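Local structure of acetate kinase (Entamoeba histolytica, 4H0O) at residues V308-L313 with W341-A346; L329-D334 with C384-D389. The protein is a pyrophosphate-dependent acetate kinase that interconverts acetate and acetyl phosphate, with magnesium probably as cofactor. All coordinates share one frame; numbering follows the deposited sequence.

Both contacts are mostly buried, yet their chemistry differs with their place in the fold. Interaction 1 joins two helices purely through apolar side chains, without a hydrogen bond between its segments, and buries 183 Å². Interaction 2 pairs two parallel strands of the six-stranded mixed sheet through backbone hydrogen bonds, continues into side-chain bonds at the strand ends, and buries 402 Å². Their centres lie about 15 Å apart, and they meet where Arg344 of helix 341-350 packs on Phe332 and Val385, so the helix of interaction 1 lies against the strands of interaction 2. The centre of interaction 2 lies about 12 Å from the centre of the chain, that of interaction 1 about 19 Å.

Interaction 1. Residues V308-L313 with W341-A346; sequences VYIKQL and WQVRKA
Ile310 reaches Ala346 with the end of its longer branch: CD1 of Ile310 lies 3.6 Å from CB of Ala346, the closest approach between the segments. Its CG1 stands anti to the carbonyl carbon (chi1 -71°), and a second turn at chi2 (-60°) brings CD1 near Val343 as well, 4.3 Å from CG1 of Val343. The CG2 branch of Ile310 is also near the Ala346 methyl, at 4.1 Å, so that methyl meets both branches of the isoleucine. Val343 divides its two methyls between partners. Its CG2 approaches CE1 of Tyr309 obliquely to the phenol ring at 4.2 Å, while its CG1 meets CD2 of Leu313 at 4.3 Å. The axes of the two short helical segments approach to 10.6 Å and cross at -51°; the backbones stay well separated, and the small Ala346 side chain accommodates the isoleucine end. The evidence is therefore for apolar helix-helix packing. Tyr309 also touches Met285, a predicted ATP-site residue on helix 285-293. Leu211 of strand 205-211 touches Tyr309, Leu313 and Val343, joining helices 299-324 and 341-350 to the six-stranded sheet.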
ATOM      1  N   VAL B 308       6.898  12.144   4.203  1.00 33.11           N
ATOM      2  CA  VAL B 308       6.582  10.724   4.064  1.00 35.15           C
ATOM      3  C   VAL B 308       5.150  10.443   4.513  1.00 32.49           C
ATOM      4  O   VAL B 308       4.422   9.690   3.865  1.00 32.91           O
ATOM      5  CB  VAL B 308       7.565   9.848   4.874  1.00 30.01           C
ATOM      6  CG1 VAL B 308       7.100   8.396   4.909  1.00 30.24           C
ATOM      7  CG2 VAL B 308       8.968   9.947   4.293  1.00 26.34           C
ATOM      8  N   TYR B 309       4.751  11.062   5.622  1.00 28.55           N
ATOM      9  CA  TYR B 309       3.397  10.916   6.155  1.00 27.62           C
ATOM     10  C   TYR B 309       2.342  11.412   5.164  1.00 38.70           C
ATOM     11  O   TYR B 309       1.335  10.741   4.933  1.00 29.31           O
ATOM     12  CB  TYR B 309       3.265  11.668   7.486  1.00 30.03           C
ATOM     13  CG  TYR B 309       1.860  11.719   8.056  1.00 30.40           C
ATOM     14  CD1 TYR B 309       0.993  12.761   7.737  1.00 31.06           C
ATOM     15  CD2 TYR B 309       1.406  10.734   8.926  1.00 27.73           C
ATOM     16  CE1 TYR B 309      -0.291  12.812   8.258  1.00 34.48           C
ATOM     17  CE2 TYR B 309       0.123  10.780   9.455  1.00 33.50           C
ATOM     18  CZ  TYR B 309      -0.718  11.820   9.117  1.00 33.24           C
ATOM     19  OH  TYR B 309      -1.990  11.867   9.638  1.00 35.97           O
ATOM     20  N   ILE B 310       2.577  12.593   4.592  1.00 33.39           N
ATOM     21  CA  ILE B 310       1.660  13.194   3.628  1.00 33.03           C
ATOM     22  C   ILE B 310       1.603  12.371   2.338  1.00 33.87           C
ATOM     23  O   ILE B 310       0.526  12.164   1.767  1.00 31.48           O
ATOM     24  CB  ILE B 310       2.064  14.653   3.303  1.00 32.25           C
ATOM     25  CG1 ILE B 310       1.801  15.569   4.499  1.00 33.67           C
ATOM     26  CG2 ILE B 310       1.320  15.171   2.077  1.00 27.12           C
ATOM     27  CD1 ILE B 310       0.346  15.614   4.926  1.00 29.04           C
ATOM     28  N   LYS B 311       2.764  11.901   1.895  1.00 27.53           N
ATOM     29  CA  LYS B 311       2.858  11.098   0.683  1.00 30.94           C
ATOM     30  C   LYS B 311       1.993   9.845   0.773  1.00 32.97           C
ATOM     31  O   LYS B 311       1.256   9.522  -0.159  1.00 25.27           O
ATOM     32  CB  LYS B 311       4.313  10.713   0.405  1.00 30.60           C
ATOM     33  CG  LYS B 311       4.502   9.848  -0.830  1.00 40.84           C
ATOM     34  CD  LYS B 311       5.489   8.722  -0.569  1.00 45.32           C
ATOM     35  CE  LYS B 311       4.823   7.556   0.143  1.00 59.48           C
ATOM     36  NZ  LYS B 311       5.588   6.290  -0.029  1.00 56.09           N
ATOM     37  N   GLN B 312       2.087   9.140   1.896  1.00 29.60           N
ATOM     38  CA  GLN B 312       1.318   7.917   2.086  1.00 34.90           C
ATOM     39  C   GLN B 312      -0.178   8.190   2.201  1.00 32.11           C
ATOM     40  O   GLN B 312      -0.992   7.424   1.685  1.00 27.68           O
ATOM     41  CB  GLN B 312       1.811   7.154   3.314  1.00 31.58           C
ATOM     42  CG  GLN B 312       1.283   5.735   3.402  1.00 36.46           C
ATOM     43  CD  GLN B 312       1.675   4.892   2.201  1.00 41.75           C
ATOM     44  OE1 GLN B 312       2.672   5.166   1.530  1.00 48.30           O
ATOM     45  NE2 GLN B 312       0.888   3.858   1.923  1.00 47.62           N
ATOM     46  N   LEU B 313      -0.533   9.286   2.871  1.00 29.04           N
ATOM     47  CA  LEU B 313      -1.935   9.676   3.012  1.00 29.41           C
ATOM     48  C   LEU B 313      -2.528  10.045   1.656  1.00 30.28           C
ATOM     49  O   LEU B 313      -3.647   9.650   1.328  1.00 27.25           O
ATOM     50  CB  LEU B 313      -2.080  10.836   4.003  1.00 24.26           C
ATOM     51  CG  LEU B 313      -3.490  11.392   4.236  1.00 29.27           C
ATOM     52  CD1 LEU B 313      -4.475  10.282   4.569  1.00 24.42           C
ATOM     53  CD2 LEU B 313      -3.495  12.437   5.346  1.00 24.06           C
ATOM     54  N   TRP B 341      -4.177  22.066  10.845  1.00 32.57           N
ATOM     55  CA  TRP B 341      -4.544  22.572   9.521  1.00 36.81           C
ATOM     56  C   TRP B 341      -3.476  22.350   8.447  1.00 34.59           C
ATOM     57  O   TRP B 341      -3.795  22.292   7.257  1.00 35.66           O
ATOM     58  CB  TRP B 341      -4.926  24.057   9.588  1.00 41.15           C
ATOM     59  CG  TRP B 341      -3.789  24.964   9.928  1.00 37.97           C
ATOM     60  CD1 TRP B 341      -3.434  25.400  11.170  1.00 35.09           C
ATOM     61  CD2 TRP B 341      -2.862  25.559   9.012  1.00 40.60           C
ATOM     62  NE1 TRP B 341      -2.339  26.226  11.086  1.00 33.46           N
ATOM     63  CE2 TRP B 341      -1.968  26.341   9.770  1.00 34.74           C
ATOM     64  CE3 TRP B 341      -2.700  25.507   7.622  1.00 38.12           C
ATOM     65  CZ2 TRP B 341      -0.926  27.066   9.190  1.00 34.53           C
ATOM     66  CZ3 TRP B 341      -1.664  26.225   7.045  1.00 41.03           C
ATOM     67  CH2 TRP B 341      -0.791  26.995   7.828  1.00 35.10           C
ATOM     68  N   GLN B 342      -2.216  22.240   8.860  1.00 31.01           N
ATOM     69  CA  GLN B 342      -1.120  22.036   7.916  1.00 34.26           C
ATOM     70  C   GLN B 342      -1.248  20.706   7.172  1.00 37.12           C
ATOM     71  O   GLN B 342      -0.897  20.614   5.994  1.00 38.50           O
ATOM     72  CB  GLN B 342       0.240  22.113   8.621  1.00 35.18           C
ATOM     73  CG  GLN B 342       0.627  23.499   9.131  1.00 32.95           C
ATOM     74  CD  GLN B 342       0.173  23.746  10.556  1.00 36.93           C
ATOM     75  OE1 GLN B 342      -0.720  23.064  11.061  1.00 39.59           O
ATOM     76  NE2 GLN B 342       0.792  24.720  11.216  1.00 37.19           N
ATOM     77  N   VAL B 343      -1.740  19.680   7.863  1.00 27.24           N
ATOM     78  CA  VAL B 343      -1.953  18.373   7.246  1.00 29.88           C
ATOM     79  C   VAL B 343      -3.044  18.443   6.182  1.00 31.76           C
ATOM     80  O   VAL B 343      -2.871  17.936   5.070  1.00 36.35           O
ATOM     81  CB  VAL B 343      -2.297  17.292   8.300  1.00 34.41           C
ATOM     82  CG1 VAL B 343      -2.929  16.072   7.647  1.00 32.52           C
ATOM     83  CG2 VAL B 343      -1.047  16.890   9.071  1.00 33.25           C
ATOM     84  N   ARG B 344      -4.159  19.086   6.524  1.00 32.23           N
ATOM     85  CA  ARG B 344      -5.277  19.243   5.598  1.00 31.55           C
ATOM     86  C   ARG B 344      -4.862  20.045   4.370  1.00 38.09           C
ATOM     87  O   ARG B 344      -5.225  19.706   3.242  1.00 37.78           O
ATOM     88  CB  ARG B 344      -6.465  19.923   6.290  1.00 33.09           C
ATOM     89  CG  ARG B 344      -7.045  19.147   7.476  1.00 39.08           C
ATOM     90  CD  ARG B 344      -8.326  19.800   7.989  1.00 34.31           C
ATOM     91  NE  ARG B 344      -8.101  21.154   8.493  1.00 38.12           N
ATOM     92  CZ  ARG B 344      -8.206  21.503   9.771  1.00 43.23           C
ATOM     93  NH1 ARG B 344      -8.545  20.601  10.681  1.00 36.11           N
ATOM     94  NH2 ARG B 344      -7.980  22.759  10.141  1.00 38.14           N
ATOM     95  N   LYS B 345      -4.099  21.109   4.596  1.00 25.41           N
ATOM     96  CA  LYS B 345      -3.615  21.950   3.506  1.00 37.85           C
ATOM     97  C   LYS B 345      -2.682  21.160   2.594  1.00 32.94           C
ATOM     98  O   LYS B 345      -2.799  21.218   1.370  1.00 29.19           O
ATOM     99  CB  LYS B 345      -2.902  23.188   4.057  1.00 39.71           C
ATOM    100  CG  LYS B 345      -2.398  24.157   2.995  1.00 38.38           C
ATOM    101  CD  LYS B 345      -3.466  24.440   1.947  1.00 41.82           C
ATOM    102  CE  LYS B 345      -3.157  25.707   1.158  1.00 49.52           C
ATOM    103  NZ  LYS B 345      -1.707  25.855   0.870  1.00 60.06           N
ATOM    104  N   ALA B 346      -1.766  20.410   3.198  1.00 28.56           N
ATOM    105  CA  ALA B 346      -0.823  19.607   2.430  1.00 36.42           C
ATOM    106  C   ALA B 346      -1.559  18.614   1.533  1.00 31.16           C
ATOM    107  O   ALA B 346      -1.203  18.436   0.366  1.00 28.66           O
ATOM    108  CB  ALA B 346       0.145  18.889   3.354  1.00 29.09           C
TER

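Interaction 2. Residues L329-D334 with C384-D389; sequences LLVFTD and CVAPND
A chi1 of -170° turns the hydroxyl of Thr333 opposite the backbone N and directs it to Ala386, while chi1 of 64° at Asn388 brings its amide beside the start of Asp334. Thr333 OG1 donates to Ala386 O at 2.8 Å, almost in line with the carbonyl bond. Asn388 OD1 accepts a weak bond from Asp334 N at 3.0 Å, bent to 132° at the hydrogen; ND2 of Asn388 is hydrogen-bonded to Ser187 OG, so both ends of the amide have partners. Upstream, neighbouring parallel strands pair regularly in the mixed sheet of a ribonuclease H-like domain, in keeping with the ASKHA superfamily: Cys384 N donates to Leu330 O (3.0 Å), Phe332 N to Cys384 O (2.9 Å) and Ala386 N to Phe332 O (3.0 Å). On one face, Val331 CG2 sits 3.4 Å from Cys384 SG and 3.7 Å from Ala386 CB. Phe332 and Val385 occupy the other face, CB of Phe332 4.1 Å from CG1 of Val385. The side-chain bonds thus extend the pairing toward predicted magnesium ligand Glu390. Strand 205-211 flanks 329-333 through backbone hydrogen bonds with Ile207 and Cys209, helix 185-195 packs on Thr333 and Ala386, and helix 341-350 lies against Phe332 and Val385.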
ATOM      1  N   LEU B 329     -16.865  14.020  -1.344  1.00 25.49           N
ATOM      2  CA  LEU B 329     -16.556  14.635  -0.058  1.00 28.51           C
ATOM      3  C   LEU B 329     -15.383  13.966   0.641  1.00 30.67           C
ATOM      4  O   LEU B 329     -15.410  12.758   0.904  1.00 29.79           O
ATOM      5  CB  LEU B 329     -17.781  14.605   0.863  1.00 32.00           C
ATOM      6  CG  LEU B 329     -17.576  15.170   2.275  1.00 34.08           C
ATOM      7  CD1 LEU B 329     -17.250  16.651   2.214  1.00 29.11           C
ATOM      8  CD2 LEU B 329     -18.797  14.927   3.160  1.00 24.32           C
ATOM      9  N   LEU B 330     -14.357  14.763   0.936  1.00 26.33           N
ATOM     10  CA  LEU B 330     -13.231  14.313   1.748  1.00 24.09           C
ATOM     11  C   LEU B 330     -13.407  14.860   3.163  1.00 29.10           C
ATOM     12  O   LEU B 330     -13.581  16.069   3.350  1.00 34.27           O
ATOM     13  CB  LEU B 330     -11.906  14.797   1.147  1.00 24.49           C
ATOM     14  CG  LEU B 330     -10.627  14.421   1.906  1.00 28.77           C
ATOM     15  CD1 LEU B 330     -10.362  12.930   1.804  1.00 21.66           C
ATOM     16  CD2 LEU B 330      -9.417  15.216   1.412  1.00 31.42           C
ATOM     17  N   VAL B 331     -13.381  13.978   4.156  1.00 24.57           N
ATOM     18  CA  VAL B 331     -13.620  14.399   5.533  1.00 28.00           C
ATOM     19  C   VAL B 331     -12.484  14.016   6.474  1.00 35.37           C
ATOM     20  O   VAL B 331     -12.026  12.873   6.481  1.00 33.93           O
ATOM     21  CB  VAL B 331     -14.938  13.813   6.076  1.00 35.46           C
ATOM     22  CG1 VAL B 331     -14.866  12.295   6.118  1.00 35.83           C
ATOM     23  CG2 VAL B 331     -15.239  14.378   7.457  1.00 34.10           C
ATOM     24  N   PHE B 332     -12.038  14.981   7.274  1.00 27.87           N
ATOM     25  CA  PHE B 332     -11.011  14.725   8.273  1.00 31.77           C
ATOM     26  C   PHE B 332     -11.623  14.561   9.661  1.00 29.76           C
ATOM     27  O   PHE B 332     -12.529  15.306  10.037  1.00 29.43           O
ATOM     28  CB  PHE B 332      -9.993  15.862   8.288  1.00 27.56           C
ATOM     29  CG  PHE B 332      -9.202  15.979   7.024  1.00 30.77           C
ATOM     30  CD1 PHE B 332      -8.122  15.140   6.789  1.00 25.41           C
ATOM     31  CD2 PHE B 332      -9.528  16.936   6.072  1.00 37.27           C
ATOM     32  CE1 PHE B 332      -7.383  15.249   5.623  1.00 32.10           C
ATOM     33  CE2 PHE B 332      -8.795  17.050   4.905  1.00 33.90           C
ATOM     34  CZ  PHE B 332      -7.720  16.205   4.680  1.00 34.27           C
ATOM     35  N   THR B 333     -11.128  13.589  10.424  1.00 31.00           N
ATOM     36  CA  THR B 333     -11.641  13.378  11.773  1.00 26.50           C
ATOM     37  C   THR B 333     -10.543  12.966  12.749  1.00 28.92           C
ATOM     38  O   THR B 333      -9.385  12.794  12.361  1.00 29.37           O
ATOM     39  CB  THR B 333     -12.802  12.359  11.796  1.00 31.28           C
ATOM     40  OG1 THR B 333     -13.428  12.367  13.084  1.00 33.42           O
ATOM     41  CG2 THR B 333     -12.298  10.964  11.498  1.00 31.01           C
ATOM     42  N   ASP B 334     -10.925  12.823  14.015  1.00 22.71           N
ATOM     43  CA  ASP B 334      -9.994  12.603  15.125  1.00 29.44           C
ATOM     44  C   ASP B 334      -8.962  13.720  15.298  1.00 32.20           C
ATOM     45  O   ASP B 334      -8.901  14.650  14.490  1.00 27.42           O
ATOM     46  CB  ASP B 334      -9.318  11.233  15.046  1.00 29.35           C
ATOM     47  CG  ASP B 334      -8.427  10.964  16.247  1.00 43.14           C
ATOM     48  OD1 ASP B 334      -8.358  11.837  17.136  1.00 45.13           O
ATOM     49  OD2 ASP B 334      -7.780   9.896  16.291  1.00 44.70           O
ATOM     50  N   CYS B 384     -14.479  18.662   4.466  1.00 29.68           N
ATOM     51  CA  CYS B 384     -14.996  19.054   5.770  1.00 30.24           C
ATOM     52  C   CYS B 384     -14.273  18.343   6.904  1.00 29.39           C
ATOM     53  O   CYS B 384     -13.635  17.306   6.702  1.00 28.41           O
ATOM     54  CB  CYS B 384     -16.498  18.779   5.861  1.00 37.27           C
ATOM     55  SG  CYS B 384     -16.908  17.060   6.217  1.00 43.80           S
ATOM     56  N   VAL B 385     -14.369  18.922   8.095  1.00 32.23           N
ATOM     57  CA  VAL B 385     -13.920  18.265   9.313  1.00 29.54           C
ATOM     58  C   VAL B 385     -15.166  17.837  10.073  1.00 35.42           C
ATOM     59  O   VAL B 385     -16.161  18.568  10.101  1.00 35.76           O
ATOM     60  CB  VAL B 385     -13.074  19.205  10.195  1.00 33.71           C
ATOM     61  CG1 VAL B 385     -11.679  19.358   9.624  1.00 30.46           C
ATOM     62  CG2 VAL B 385     -13.745  20.571  10.326  1.00 29.14           C
ATOM     63  N   ALA B 386     -15.124  16.652  10.677  1.00 32.68           N
ATOM     64  CA  ALA B 386     -16.275  16.140  11.413  1.00 33.21           C
ATOM     65  C   ALA B 386     -15.850  15.525  12.743  1.00 27.90           C
ATOM     66  O   ALA B 386     -15.040  14.597  12.771  1.00 32.98           O
ATOM     67  CB  ALA B 386     -17.040  15.131  10.571  1.00 32.40           C
ATOM     68  N   PRO B 387     -16.396  16.054  13.850  1.00 33.22           N
ATOM     69  CA  PRO B 387     -16.104  15.607  15.221  1.00 35.45           C
ATOM     70  C   PRO B 387     -16.443  14.134  15.451  1.00 33.95           C
ATOM     71  O   PRO B 387     -17.425  13.638  14.894  1.00 35.08           O
ATOM     72  CB  PRO B 387     -17.027  16.480  16.075  1.00 32.20           C
ATOM     73  CG  PRO B 387     -17.267  17.700  15.254  1.00 32.80           C
ATOM     74  CD  PRO B 387     -17.282  17.233  13.827  1.00 29.15           C
ATOM     75  N   ASN B 388     -15.643  13.456  16.272  1.00 34.69           N
ATOM     76  CA  ASN B 388     -15.872  12.049  16.590  1.00 35.19           C
ATOM     77  C   ASN B 388     -15.515  11.718  18.040  1.00 34.04           C
ATOM     78  O   ASN B 388     -14.810  10.741  18.300  1.00 33.91           O
ATOM     79  CB  ASN B 388     -15.074  11.143  15.644  1.00 31.23           C
ATOM     80  CG  ASN B 388     -13.571  11.316  15.799  1.00 30.41           C
ATOM     81  OD1 ASN B 388     -13.089  12.414  16.086  1.00 35.41           O
ATOM     82  ND2 ASN B 388     -12.825  10.228  15.619  1.00 30.33           N
ATOM     83  N   ASP B 389     -15.999  12.533  18.974  1.00 34.05           N
ATOM     84  CA  ASP B 389     -15.743  12.315  20.398  1.00 41.03           C
ATOM     85  C   ASP B 389     -16.077  10.885  20.816  1.00 34.46           C
ATOM     86  O   ASP B 389     -17.183  10.396  20.563  1.00 40.26           O
ATOM     87  CB  ASP B 389     -16.530  13.316  21.252  1.00 44.06           C
ATOM     88  CG  ASP B 389     -16.519  12.960  22.731  1.00 51.14           C
ATOM     89  OD1 ASP B 389     -15.576  13.368  23.441  1.00 63.13           O
ATOM     90  OD2 ASP B 389     -17.461  12.276  23.187  1.00 59.37           O
TER